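Local coordinates for putative glutathione S-transferase (Corynebacterium glutamicum, PDB 3M1G), which probably acts as a glutathione transferase of the ECM4-like subfamily, at residues Tyr201-Ala206 against Asn213-Arg218; Ala69-His74 against Leu252-Ala257; Leu176-Leu181 against His240-Asp245; Thr194-Gly199 against Ile246-Thr251. All blocks are in the same frame, centred on the assembly; numbering follows the deposited sequence.

Interaction 1: Tyr201-Ala206 against Asn213-Arg218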
loop_
_atom_site.group_PDB
_atom_site.type_symbol
_atom_site.label_atom_id
_atom_site.label_comp_id
_atom_site.label_asym_id
_atom_site.label_seq_id
_atom_site.Cartn_x
_atom_site.Cartn_y
_atom_site.Cartn_z
ATOM N N TYR A 201 -13.482 -1.207 -7.695
ATOM C CA TYR A 201 -14.106 -2.535 -7.635
ATOM C C TYR A 201 -13.728 -3.391 -8.846
ATOM O O TYR A 201 -13.398 -4.573 -8.703
ATOM C CB TYR A 201 -15.653 -2.428 -7.493
ATOM C CG TYR A 201 -16.038 -1.977 -6.122
ATOM C CD1 TYR A 201 -16.139 -2.878 -5.089
ATOM C CD2 TYR A 201 -16.244 -0.633 -5.836
ATOM C CE1 TYR A 201 -16.434 -2.467 -3.808
ATOM C CE2 TYR A 201 -16.521 -0.222 -4.559
ATOM C CZ TYR A 201 -16.596 -1.150 -3.553
ATOM O OH TYR A 201 -16.881 -0.735 -2.283
ATOM N N ARG A 202 -13.730 -2.798 -10.033
ATOM C CA ARG A 202 -13.307 -3.509 -11.245
ATOM C C ARG A 202 -11.819 -3.952 -11.155
ATOM O O ARG A 202 -11.426 -5.014 -11.673
ATOM C CB ARG A 202 -13.548 -2.596 -12.448
ATOM C CG ARG A 202 -13.683 -3.290 -13.832
ATOM C CD ARG A 202 -14.544 -2.416 -14.834
ATOM N NE ARG A 202 -13.912 -1.114 -14.833
ATOM C CZ ARG A 202 -14.499 0.065 -14.615
ATOM N NH1 ARG A 202 -15.824 0.209 -14.537
ATOM N NH2 ARG A 202 -13.723 1.138 -14.549
ATOM N N THR A 203 -11.001 -3.140 -10.472
ATOM C CA THR A 203 -9.587 -3.452 -10.252
ATOM C C THR A 203 -9.450 -4.551 -9.221
ATOM O O THR A 203 -8.770 -5.520 -9.475
ATOM C CB THR A 203 -8.753 -2.212 -9.835
ATOM O OG1 THR A 203 -8.915 -1.188 -10.821
ATOM C CG2 THR A 203 -7.254 -2.554 -9.735
ATOM N N GLY A 204 -10.157 -4.432 -8.106
ATOM C CA GLY A 204 -10.065 -5.381 -7.021
ATOM C C GLY A 204 -10.669 -6.746 -7.280
ATOM O O GLY A 204 -10.108 -7.751 -6.832
ATOM N N PHE A 205 -11.814 -6.786 -7.983
ATOM C CA PHE A 205 -12.494 -8.038 -8.272
ATOM C C PHE A 205 -12.149 -8.619 -9.635
ATOM O O PHE A 205 -12.805 -9.542 -10.073
ATOM C CB PHE A 205 -14.023 -7.872 -8.132
ATOM C CG PHE A 205 -14.475 -7.691 -6.711
ATOM C CD1 PHE A 205 -14.154 -8.628 -5.747
ATOM C CD2 PHE A 205 -15.238 -6.626 -6.340
ATOM C CE1 PHE A 205 -14.555 -8.467 -4.428
ATOM C CE2 PHE A 205 -15.670 -6.486 -5.022
ATOM C CZ PHE A 205 -15.300 -7.400 -4.075
ATOM N N ALA A 206 -11.126 -8.097 -10.297
ATOM C CA ALA A 206 -10.735 -8.593 -11.604
ATOM C C ALA A 206 -10.514 -10.097 -11.522
ATOM O O ALA A 206 -9.917 -10.591 -10.560
ATOM C CB ALA A 206 -9.480 -7.916 -12.082
ATOM N N ASN A 213 -5.058 -5.419 -15.163
ATOM C CA ASN A 213 -4.214 -4.449 -15.862
ATOM C C ASN A 213 -5.023 -3.303 -16.493
ATOM O O ASN A 213 -4.656 -2.128 -16.403
ATOM C CB ASN A 213 -3.396 -5.104 -16.958
ATOM C CG ASN A 213 -2.335 -6.087 -16.436
ATOM O OD1 ASN A 213 -2.036 -6.166 -15.240
ATOM N ND2 ASN A 213 -1.762 -6.841 -17.366
ATOM N N GLU A 214 -6.116 -3.657 -17.147
ATOM C CA GLU A 214 -6.934 -2.660 -17.827
ATOM C C GLU A 214 -7.697 -1.783 -16.844
ATOM O O GLU A 214 -7.771 -0.581 -17.019
ATOM C CB GLU A 214 -7.909 -3.327 -18.823
ATOM C CG GLU A 214 -8.637 -2.284 -19.725
ATOM C CD GLU A 214 -7.622 -1.235 -20.272
ATOM O OE1 GLU A 214 -6.544 -1.654 -20.855
ATOM O OE2 GLU A 214 -7.871 -0.007 -20.039
ATOM N N ALA A 215 -8.279 -2.383 -15.825
ATOM C CA ALA A 215 -9.010 -1.644 -14.854
ATOM C C ALA A 215 -8.090 -0.669 -14.108
ATOM O O ALA A 215 -8.454 0.480 -13.861
ATOM C CB ALA A 215 -9.704 -2.599 -13.895
ATOM N N TYR A 216 -6.878 -1.124 -13.787
ATOM C CA TYR A 216 -5.908 -0.284 -13.100
ATOM C C TYR A 216 -5.529 0.936 -13.935
ATOM O O TYR A 216 -5.435 2.063 -13.409
ATOM C CB TYR A 216 -4.676 -1.126 -12.739
ATOM C CG TYR A 216 -3.461 -0.422 -12.240
ATOM C CD1 TYR A 216 -2.601 0.190 -13.115
ATOM C CD2 TYR A 216 -3.137 -0.425 -10.885
ATOM C CE1 TYR A 216 -1.428 0.793 -12.685
ATOM C CE2 TYR A 216 -1.976 0.201 -10.423
ATOM C CZ TYR A 216 -1.134 0.795 -11.339
ATOM O OH TYR A 216 0.014 1.383 -10.938
ATOM N N LYS A 217 -5.292 0.703 -15.216
ATOM C CA LYS A 217 -4.929 1.763 -16.110
ATOM C C LYS A 217 -6.038 2.804 -16.149
ATOM O O LYS A 217 -5.767 3.977 -16.017
ATOM C CB LYS A 217 -4.696 1.217 -17.515
ATOM C CG LYS A 217 -3.976 2.165 -18.450
ATOM C CD LYS A 217 -4.033 1.610 -19.889
ATOM C CE LYS A 217 -3.169 2.395 -20.863
ATOM N NZ LYS A 217 -3.529 2.032 -22.309
ATOM N N ARG A 218 -7.278 2.361 -16.304
ATOM C CA ARG A 218 -8.421 3.285 -16.306
ATOM C C ARG A 218 -8.527 4.091 -15.020
ATOM O O ARG A 218 -8.758 5.300 -15.047
ATOM C CB ARG A 218 -9.734 2.538 -16.587
ATOM C CG ARG A 218 -9.917 2.193 -18.081
ATOM C CD ARG A 218 -11.139 1.299 -18.304
ATOM N NE ARG A 218 -12.413 1.957 -17.933
ATOM C CZ ARG A 218 -13.603 1.359 -17.997
ATOM N NH1 ARG A 218 -13.698 0.089 -18.363
ATOM N NH2 ARG A 218 -14.695 2.007 -17.669
HETATM O O HOH W 1 -11.135 0.757 -13.274
#
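Ala-215 presses its CB into the backbone and side chains of Arg-202 and Thr-203, and this is the tight part of the contact. The CA atoms of Thr-203 and Ala-215 are 5.0 Å apart, a spacing that the small methyl group permits. Ala-215 CB lies 3.5 Å from Thr-203 OG1 and 3.7 Å from Arg-202 O. The Thr-203 hydroxyl rests on Ala-215 without bonding to it. It is hydrogen-bonded to Gly-199 O, one turn back in its own helix. The two segments come from helices 199-204 and 209-229, successive helices of the all-helical GST C-terminal domain. Beside Ala-215, Tyr-216 turns its ring away and packs on Val-317 of the second subunit.

The Arg-202 and Arg-218 side is more exposed and is bridged by water. With chi1 at -158° and a bend at chi3, the Arg-202 chain brings its guanidinium over Arg-218. The two groups lie flat in an offset stack, with centres 3.7 Å apart and planes at 10°. The like charges are probably eased by other partners: Arg-218 NE forms a salt bridge with Glu-195, and Arg-202 NH2 is hydrogen-bonded to Thr-194 O. Arg-202 NE is buried with no partner in the model. A water accepts from Arg-202 NH2 at 2.9 Å and donates to Ala-215 O at 2.8 Å, linking the helices where they do not bond directly.

Interaction 2: Ala69-His74 against Leu252-Ala257; sequences ACPWAH and LVRFDA
The start of helix 71-83 in the thioredoxin-like domain carries the predicted nucleophile Cys-70, and Arg-254 of the C-terminal domain reaches across to Ala-69 and His-74. Arg-254 NE donates to Ala-69 O at 2.9 Å, with an N-H...O angle of 156°. The donor stands 50° above the carbonyl plane, so it does not meet a lone pair. Arg-254 NH1 donates to His-74 ND1 at 3.0 Å. That bond lies in both the ring plane and the guanidinium plane, although the two planes are 71° apart. Pro-71 CA sits over the centre of one guanidinium face. Arg-254 is thus held at its edge by two acceptors and at its face by the first turn of the helix. Cys-70 is the N-cap: its SG accepts from Ala-73 N at 3.5 Å. The extended Arg-254 chain also bonds to Pro-250 O through NH1. Helix 295-305 closes in with Tyr-302 on Pro-71 and Ile-298 on Arg-254, while Tyr-201 of helix 199-204 also packs on Pro-71.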
loop_
_atom_site.group_PDB
_atom_site.type_symbol
_atom_site.label_atom_id
_atom_site.label_comp_id
_atom_site.label_asym_id
_atom_site.label_seq_id
_atom_site.Cartn_x
_atom_site.Cartn_y
_atom_site.Cartn_z
ATOM N N ALA A 69 -19.663 0.821 6.131
ATOM C CA ALA A 69 -18.559 0.395 5.245
ATOM C C ALA A 69 -18.778 0.742 3.781
ATOM O O ALA A 69 -17.832 0.859 3.018
ATOM C CB ALA A 69 -18.312 -1.149 5.398
ATOM N N CYS A 70 -20.026 0.886 3.387
ATOM C CA CYS A 70 -20.407 0.957 1.985
ATOM C C CYS A 70 -20.301 2.397 1.478
ATOM O O CYS A 70 -20.951 3.283 2.035
ATOM C CB CYS A 70 -21.866 0.448 1.836
ATOM S SG CYS A 70 -22.575 0.704 0.174
ATOM N N PRO A 71 -19.494 2.642 0.429
ATOM C CA PRO A 71 -19.361 4.017 -0.090
ATOM C C PRO A 71 -20.639 4.631 -0.717
ATOM O O PRO A 71 -20.877 5.840 -0.614
ATOM C CB PRO A 71 -18.250 3.892 -1.145
ATOM C CG PRO A 71 -18.281 2.426 -1.575
ATOM C CD PRO A 71 -18.684 1.663 -0.344
ATOM N N TRP A 72 -21.446 3.800 -1.361
ATOM C CA TRP A 72 -22.668 4.273 -1.951
ATOM C C TRP A 72 -23.612 4.759 -0.850
ATOM O O TRP A 72 -24.224 5.816 -0.973
ATOM C CB TRP A 72 -23.317 3.170 -2.789
ATOM C CG TRP A 72 -22.355 2.356 -3.569
ATOM C CD1 TRP A 72 -21.905 1.066 -3.264
ATOM C CD2 TRP A 72 -21.647 2.752 -4.749
ATOM N NE1 TRP A 72 -20.972 0.663 -4.207
ATOM C CE2 TRP A 72 -20.812 1.659 -5.133
ATOM C CE3 TRP A 72 -21.640 3.904 -5.525
ATOM C CZ2 TRP A 72 -19.993 1.704 -6.266
ATOM C CZ3 TRP A 72 -20.828 3.952 -6.651
ATOM C CH2 TRP A 72 -20.010 2.855 -7.011
ATOM N N ALA A 73 -23.714 3.988 0.224
ATOM C CA ALA A 73 -24.483 4.393 1.390
ATOM C C ALA A 73 -23.918 5.611 2.068
ATOM O O ALA A 73 -24.675 6.474 2.569
ATOM C CB ALA A 73 -24.599 3.226 2.412
ATOM N N HIS A 74 -22.586 5.706 2.111
ATOM C CA HIS A 74 -21.947 6.817 2.739
ATOM C C HIS A 74 -22.432 8.158 2.124
ATOM O O HIS A 74 -22.682 9.113 2.856
ATOM C CB HIS A 74 -20.408 6.657 2.658
ATOM C CG HIS A 74 -19.652 7.426 3.694
ATOM N ND1 HIS A 74 -18.272 7.374 3.793
ATOM C CD2 HIS A 74 -20.066 8.287 4.647
ATOM C CE1 HIS A 74 -17.874 8.167 4.779
ATOM N NE2 HIS A 74 -18.943 8.740 5.315
ATOM N N LEU A 252 -12.277 8.065 -2.071
ATOM C CA LEU A 252 -10.966 8.558 -1.631
ATOM C C LEU A 252 -10.668 8.240 -0.166
ATOM O O LEU A 252 -9.538 7.855 0.162
ATOM C CB LEU A 252 -10.794 10.053 -1.875
ATOM C CG LEU A 252 -10.765 10.543 -3.317
ATOM C CD1 LEU A 252 -10.582 12.088 -3.327
ATOM C CD2 LEU A 252 -9.706 9.844 -4.191
ATOM N N VAL A 253 -11.682 8.345 0.690
ATOM C CA VAL A 253 -11.512 8.109 2.114
ATOM C C VAL A 253 -11.275 6.630 2.480
ATOM O O VAL A 253 -10.734 6.325 3.551
ATOM C CB VAL A 253 -12.663 8.712 2.911
ATOM C CG1 VAL A 253 -13.909 7.780 2.918
ATOM C CG2 VAL A 253 -12.193 9.083 4.316
ATOM N N ARG A 254 -11.637 5.729 1.573
ATOM C CA ARG A 254 -11.421 4.318 1.724
ATOM C C ARG A 254 -10.180 3.851 0.955
ATOM O O ARG A 254 -9.827 2.665 0.982
ATOM C CB ARG A 254 -12.642 3.531 1.213
ATOM C CG ARG A 254 -13.876 3.653 2.086
ATOM C CD ARG A 254 -15.152 3.185 1.383
ATOM N NE ARG A 254 -16.245 3.198 2.350
ATOM C CZ ARG A 254 -16.856 4.312 2.779
ATOM N NH1 ARG A 254 -16.519 5.479 2.286
ATOM N NH2 ARG A 254 -17.807 4.245 3.710
ATOM N N PHE A 255 -9.537 4.752 0.250
ATOM C CA PHE A 255 -8.470 4.343 -0.666
ATOM C C PHE A 255 -7.203 3.799 0.001
ATOM O O PHE A 255 -6.853 2.626 -0.187
ATOM C CB PHE A 255 -8.119 5.448 -1.649
ATOM C CG PHE A 255 -7.374 4.951 -2.843
ATOM C CD1 PHE A 255 -5.992 4.829 -2.809
ATOM C CD2 PHE A 255 -8.038 4.608 -3.974
ATOM C CE1 PHE A 255 -5.286 4.381 -3.913
ATOM C CE2 PHE A 255 -7.360 4.156 -5.097
ATOM C CZ PHE A 255 -5.942 4.059 -5.058
ATOM N N ASP A 256 -6.519 4.621 0.778
ATOM C CA ASP A 256 -5.309 4.138 1.425
ATOM C C ASP A 256 -5.627 3.016 2.412
ATOM O O ASP A 256 -4.851 2.029 2.528
ATOM C CB ASP A 256 -4.534 5.277 2.111
ATOM C CG ASP A 256 -3.899 6.255 1.106
ATOM O OD1 ASP A 256 -3.922 5.952 -0.109
ATOM O OD2 ASP A 256 -3.393 7.328 1.541
ATOM N N ALA A 257 -6.772 3.118 3.087
ATOM C CA ALA A 257 -7.169 2.128 4.093
ATOM C C ALA A 257 -7.484 0.733 3.525
ATOM O O ALA A 257 -7.223 -0.278 4.190
ATOM C CB ALA A 257 -8.375 2.637 4.937
#

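Interaction 3: Leu176-Leu181 against His240-Asp245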
loop_
_atom_site.group_PDB
_atom_site.type_symbol
_atom_site.label_atom_id
_atom_site.label_comp_id
_atom_site.label_asym_id
_atom_site.label_seq_id
_atom_site.Cartn_x
_atom_site.Cartn_y
_atom_site.Cartn_z
ATOM N N LEU A 176 -26.247 22.203 -2.372
ATOM C CA LEU A 176 -25.216 21.256 -2.829
ATOM C C LEU A 176 -25.355 20.913 -4.329
ATOM O O LEU A 176 -24.466 20.292 -4.914
ATOM C CB LEU A 176 -25.278 19.948 -2.002
ATOM C CG LEU A 176 -25.008 20.153 -0.514
ATOM C CD1 LEU A 176 -25.288 18.882 0.293
ATOM C CD2 LEU A 176 -23.493 20.646 -0.271
ATOM N N TYR A 177 -26.475 21.288 -4.932
ATOM C CA TYR A 177 -26.756 20.923 -6.327
ATOM C C TYR A 177 -27.370 22.121 -7.064
ATOM O O TYR A 177 -28.542 22.081 -7.483
ATOM C CB TYR A 177 -27.691 19.736 -6.353
ATOM C CG TYR A 177 -27.817 19.027 -7.708
ATOM C CD1 TYR A 177 -26.682 18.554 -8.378
ATOM C CD2 TYR A 177 -29.054 18.793 -8.295
ATOM C CE1 TYR A 177 -26.780 17.883 -9.597
ATOM C CE2 TYR A 177 -29.168 18.095 -9.544
ATOM C CZ TYR A 177 -28.008 17.658 -10.172
ATOM O OH TYR A 177 -28.022 16.979 -11.374
ATOM N N PRO A 178 -26.606 23.202 -7.179
ATOM C CA PRO A 178 -27.184 24.438 -7.711
ATOM C C PRO A 178 -27.452 24.393 -9.217
ATOM O O PRO A 178 -26.628 23.860 -9.983
ATOM C CB PRO A 178 -26.104 25.479 -7.432
ATOM C CG PRO A 178 -24.941 24.766 -6.962
ATOM C CD PRO A 178 -25.181 23.346 -6.872
ATOM N N ALA A 179 -28.580 24.976 -9.605
ATOM C CA ALA A 179 -29.079 24.965 -10.974
ATOM C C ALA A 179 -28.011 25.276 -12.013
ATOM O O ALA A 179 -27.913 24.582 -13.019
ATOM C CB ALA A 179 -30.288 25.956 -11.121
ATOM N N GLU A 180 -27.179 26.273 -11.757
ATOM C CA GLU A 180 -26.213 26.748 -12.763
ATOM C C GLU A 180 -25.049 25.784 -12.977
ATOM O O GLU A 180 -24.265 25.987 -13.908
ATOM C CB GLU A 180 -25.560 28.077 -12.353
ATOM C CG GLU A 180 -26.360 28.951 -11.392
ATOM C CD GLU A 180 -26.196 28.525 -9.926
ATOM O OE1 GLU A 180 -25.047 28.521 -9.411
ATOM O OE2 GLU A 180 -27.243 28.229 -9.308
ATOM N N LEU A 181 -24.867 24.805 -12.089
ATOM C CA LEU A 181 -23.725 23.894 -12.208
ATOM C C LEU A 181 -24.145 22.508 -12.674
ATOM O O LEU A 181 -23.274 21.686 -12.949
ATOM C CB LEU A 181 -22.985 23.760 -10.847
ATOM C CG LEU A 181 -22.353 25.028 -10.257
ATOM C CD1 LEU A 181 -21.707 24.737 -8.892
ATOM C CD2 LEU A 181 -21.347 25.609 -11.226
ATOM N N HIS A 240 -16.992 25.946 -3.740
ATOM C CA HIS A 240 -17.765 25.322 -2.666
ATOM C C HIS A 240 -18.075 23.841 -2.912
ATOM O O HIS A 240 -18.116 23.384 -4.049
ATOM C CB HIS A 240 -19.083 26.113 -2.399
ATOM C CG HIS A 240 -18.865 27.587 -2.194
ATOM N ND1 HIS A 240 -17.978 28.072 -1.256
ATOM C CD2 HIS A 240 -19.385 28.678 -2.822
ATOM C CE1 HIS A 240 -17.961 29.402 -1.312
ATOM N NE2 HIS A 240 -18.785 29.793 -2.270
ATOM N N ILE A 241 -18.332 23.125 -1.822
ATOM C CA ILE A 241 -18.684 21.713 -1.862
ATOM C C ILE A 241 -20.028 21.515 -2.582
ATOM O O ILE A 241 -20.974 22.298 -2.394
ATOM C CB ILE A 241 -18.756 21.113 -0.441
ATOM C CG1 ILE A 241 -17.353 21.108 0.162
ATOM C CG2 ILE A 241 -19.420 19.681 -0.445
ATOM C CD1 ILE A 241 -17.258 20.802 1.659
ATOM N N THR A 242 -20.064 20.515 -3.462
ATOM C CA THR A 242 -21.284 20.104 -4.157
ATOM C C THR A 242 -21.483 18.589 -4.084
ATOM O O THR A 242 -20.632 17.838 -3.588
ATOM C CB THR A 242 -21.237 20.491 -5.662
ATOM O OG1 THR A 242 -20.094 19.867 -6.279
ATOM C CG2 THR A 242 -21.184 22.042 -5.870
ATOM N N GLU A 243 -22.637 18.144 -4.567
ATOM C CA GLU A 243 -22.929 16.740 -4.776
ATOM C C GLU A 243 -21.766 15.930 -5.371
ATOM O O GLU A 243 -21.583 14.770 -4.997
ATOM C CB GLU A 243 -24.152 16.625 -5.701
ATOM C CG GLU A 243 -24.539 15.239 -6.191
ATOM C CD GLU A 243 -25.406 14.418 -5.200
ATOM O OE1 GLU A 243 -25.894 14.992 -4.206
ATOM O OE2 GLU A 243 -25.618 13.200 -5.464
ATOM N N ALA A 244 -21.072 16.491 -6.360
ATOM C CA ALA A 244 -19.899 15.832 -6.961
ATOM C C ALA A 244 -18.839 15.395 -5.948
ATOM O O ALA A 244 -18.304 14.283 -6.027
ATOM C CB ALA A 244 -19.272 16.751 -8.069
ATOM N N ASP A 245 -18.556 16.254 -4.966
ATOM C CA ASP A 245 -17.580 15.944 -3.909
ATOM C C ASP A 245 -18.108 14.848 -2.977
ATOM O O ASP A 245 -17.369 13.948 -2.536
ATOM C CB ASP A 245 -17.246 17.220 -3.134
ATOM C CG ASP A 245 -16.785 18.342 -4.021
ATOM O OD1 ASP A 245 -15.715 18.200 -4.672
ATOM O OD2 ASP A 245 -17.494 19.395 -4.062
#
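Leu-176 O accepts a hydrogen bond from Glu-243 N, the first residue of helix 243-253. The bond is 2.8 Å long and nearly straight, at 166°. It joins the loop before helix 182-197 to the start of the later helix.

The Leu-176 side chain runs beside the helix start. Its CB is 4.1 Å from Glu-243 N. From CG the two methyl groups part. CD2 approaches Ile-241 O at 3.7 Å and lies 4.2 Å from Ile-241 CG2, the two side chains pointing the same way. CD1 meets Ile-246 CD1 further along the helix. The side chain also packs on Leu-82 and Leu-83 of helix 71-83.

Thr-242 is the N-cap. Its chi1 of 59° sets OG1 between the backbone N and the carbonyl carbon. This leaves the methyl CG2 facing the loop, 4.1 Å from Leu-181 CD1 and close to Pro-178 CD. Thr-242 N donates to Asp-245 OD2 at 2.9 Å, on the anti lone pair. This is one half of a capping box, and the sequence TEAD fits the S/T-x-x-D capping pattern known at this helix in GSTs. Glu-243 CB touches Tyr-177 CD1, but its carboxylate turns to Thr-158 and Arg-247.

A loop carbonyl and a carboxylate oxygen thus accept from N-H groups at the helix start. The partial charge of one and the probable full charge of the other would suit the positive helix-dipole end.

Interaction 4: Thr194-Gly199 against Ile246-Thr251; sequences TEVNNG and IRLYPT
Asn-197 puts its side-chain amide between Arg-247 and Thr-251, and the nitrogen bonds to both. With chi1 at -59°, CG is anti to the carbonyl carbon and the amide reaches over to the other helix. ND2 donates to Thr-251 OG1 at 2.9 Å, near the amide plane. It also donates to Arg-247 O at 3.0 Å, a more bent bond tilted out of that plane. OD1 has a weak bond to Arg-75. These bonds fix the rotation of the amide.

Thr-251 has chi1 at -61°, which splits its branches by task: OG1 turns to the amide and CG2 to Val-196. Val-196 is staggered with CG1 opposite the backbone N (chi1 -180°). That methyl lies 3.9 Å from Thr-251 CG2 and 4.1 Å from Leu-248 CD1. A water donates to Asn-197 O at 2.9 Å and is hydrogen-bonded to Thr-251 OG1 at 2.7 Å.

Arg-247 O would be the usual helical acceptor for Thr-251 N, but that bond is missing. Thr-251 N instead bonds weakly to Leu-248 O. Asn-197 therefore takes up a carbonyl released by the kink at Pro-250. This is a proline-kinked helix in the GST C-terminal domain, bending near Tyr-201, a predicted active-site residue, and Tyr-259, predicted to lower the pKa of the active-site cysteine.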
loop_
_atom_site.group_PDB
_atom_site.type_symbol
_atom_site.label_atom_id
_atom_site.label_comp_id
_atom_site.label_asym_id
_atom_site.label_seq_id
_atom_site.Cartn_x
_atom_site.Cartn_y
_atom_site.Cartn_z
ATOM N N THR A 194 -17.788 5.765 -13.356
ATOM C CA THR A 194 -17.330 4.601 -14.088
ATOM C C THR A 194 -15.824 4.330 -13.879
ATOM O O THR A 194 -15.401 3.184 -13.813
ATOM C CB THR A 194 -17.668 4.675 -15.609
ATOM O OG1 THR A 194 -16.985 5.776 -16.218
ATOM C CG2 THR A 194 -19.210 4.803 -15.854
ATOM N N GLU A 195 -15.008 5.369 -13.764
ATOM C CA GLU A 195 -13.545 5.158 -13.747
ATOM C C GLU A 195 -12.933 5.119 -12.344
ATOM O O GLU A 195 -11.837 4.582 -12.178
ATOM C CB GLU A 195 -12.873 6.257 -14.539
ATOM C CG GLU A 195 -13.450 6.499 -15.905
ATOM C CD GLU A 195 -13.534 5.237 -16.756
ATOM O OE1 GLU A 195 -12.446 4.702 -17.136
ATOM O OE2 GLU A 195 -14.686 4.814 -17.066
ATOM N N VAL A 196 -13.624 5.679 -11.343
ATOM C CA VAL A 196 -13.109 5.794 -9.970
ATOM C C VAL A 196 -13.990 5.067 -8.958
ATOM O O VAL A 196 -13.500 4.105 -8.320
ATOM C CB VAL A 196 -12.906 7.256 -9.582
ATOM C CG1 VAL A 196 -12.360 7.392 -8.147
ATOM C CG2 VAL A 196 -11.932 7.937 -10.635
ATOM N N ASN A 197 -15.270 5.483 -8.792
ATOM C CA ASN A 197 -16.148 4.848 -7.823
ATOM C C ASN A 197 -16.280 3.355 -8.080
ATOM O O ASN A 197 -16.127 2.560 -7.155
ATOM C CB ASN A 197 -17.607 5.426 -7.792
ATOM C CG ASN A 197 -17.690 6.915 -7.474
ATOM O OD1 ASN A 197 -18.549 7.581 -8.039
ATOM N ND2 ASN A 197 -16.828 7.452 -6.563
ATOM N N ASN A 198 -16.629 2.980 -9.309
ATOM C CA ASN A 198 -16.636 1.604 -9.712
ATOM C C ASN A 198 -15.273 1.082 -10.088
ATOM O O ASN A 198 -15.061 -0.118 -10.088
ATOM C CB ASN A 198 -17.477 1.416 -10.974
ATOM C CG ASN A 198 -18.868 1.042 -10.673
ATOM O OD1 ASN A 198 -19.166 0.526 -9.591
ATOM N ND2 ASN A 198 -19.755 1.261 -11.641
ATOM N N GLY A 199 -14.406 1.987 -10.524
ATOM C CA GLY A 199 -13.049 1.665 -10.991
ATOM C C GLY A 199 -12.235 0.854 -9.997
ATOM O O GLY A 199 -11.511 -0.061 -10.398
ATOM N N ILE A 246 -19.424 14.854 -2.729
ATOM C CA ILE A 246 -20.037 13.851 -1.910
ATOM C C ILE A 246 -20.003 12.456 -2.575
ATOM O O ILE A 246 -19.992 11.443 -1.873
ATOM C CB ILE A 246 -21.441 14.312 -1.561
ATOM C CG1 ILE A 246 -21.304 15.548 -0.615
ATOM C CG2 ILE A 246 -22.263 13.194 -0.929
ATOM C CD1 ILE A 246 -22.447 16.443 -0.617
ATOM N N ARG A 247 -19.984 12.413 -3.909
ATOM C CA ARG A 247 -19.838 11.177 -4.643
ATOM C C ARG A 247 -18.367 10.731 -4.780
ATOM O O ARG A 247 -18.097 9.545 -4.876
ATOM C CB ARG A 247 -20.454 11.291 -6.015
ATOM C CG ARG A 247 -21.953 11.452 -5.919
ATOM C CD ARG A 247 -22.605 11.359 -7.262
ATOM N NE ARG A 247 -24.001 11.772 -7.196
ATOM C CZ ARG A 247 -24.887 11.636 -8.182
ATOM N NH1 ARG A 247 -26.127 12.064 -7.996
ATOM N NH2 ARG A 247 -24.552 11.092 -9.349
ATOM N N LEU A 248 -17.419 11.647 -4.717
ATOM C CA LEU A 248 -15.996 11.269 -4.820
ATOM C C LEU A 248 -15.392 10.871 -3.442
ATOM O O LEU A 248 -14.692 9.867 -3.337
ATOM C CB LEU A 248 -15.193 12.378 -5.483
ATOM C CG LEU A 248 -13.671 12.191 -5.561
ATOM C CD1 LEU A 248 -13.314 10.893 -6.312
ATOM C CD2 LEU A 248 -13.007 13.420 -6.187
ATOM N N TYR A 249 -15.709 11.636 -2.399
ATOM C CA TYR A 249 -15.171 11.422 -1.066
ATOM C C TYR A 249 -15.207 9.990 -0.575
ATOM O O TYR A 249 -14.200 9.502 -0.086
ATOM C CB TYR A 249 -15.833 12.369 -0.065
ATOM C CG TYR A 249 -15.489 12.142 1.361
ATOM C CD1 TYR A 249 -14.364 12.715 1.928
ATOM C CD2 TYR A 249 -16.291 11.342 2.169
ATOM C CE1 TYR A 249 -14.062 12.504 3.259
ATOM C CE2 TYR A 249 -15.988 11.134 3.491
ATOM C CZ TYR A 249 -14.860 11.711 4.026
ATOM O OH TYR A 249 -14.587 11.492 5.360
ATOM N N PRO A 250 -16.342 9.284 -0.728
ATOM C CA PRO A 250 -16.392 7.938 -0.167
ATOM C C PRO A 250 -15.358 6.970 -0.770
ATOM O O PRO A 250 -14.911 6.058 -0.067
ATOM C CB PRO A 250 -17.827 7.483 -0.479
ATOM C CG PRO A 250 -18.625 8.793 -0.494
ATOM C CD PRO A 250 -17.665 9.725 -1.214
ATOM N N THR A 251 -14.994 7.166 -2.039
ATOM C CA THR A 251 -13.944 6.374 -2.654
ATOM C C THR A 251 -12.553 6.776 -2.107
ATOM O O THR A 251 -11.766 5.918 -1.681
ATOM C CB THR A 251 -13.983 6.441 -4.198
ATOM O OG1 THR A 251 -15.242 5.907 -4.643
ATOM C CG2 THR A 251 -12.882 5.514 -4.790
HETATM O O HOH W 2 -15.819 3.297 -4.401
#

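Interactions 2, 3 and 4 share helix 243-253. Interaction 3 lies at its start, interaction 4 in its middle and interaction 2 at its end. The centres of 3 and 4 are about 16 Å apart, and those of 4 and 2 about 9 Å. Along the chain, interaction 2 encloses the other three, interactions 3 and 4 cross, and interaction 1 is nested within both. Interaction 1 touches interaction 4 through its two arginines, and interaction 2 where Tyr-201 OH meets Pro-71 CG. Interactions 1, 3 and 4 lie in the helical C-terminal domain. Interaction 2 joins that domain to the thioredoxin-like one, at the predicted active site. One helix thus runs from the loop contact to that site.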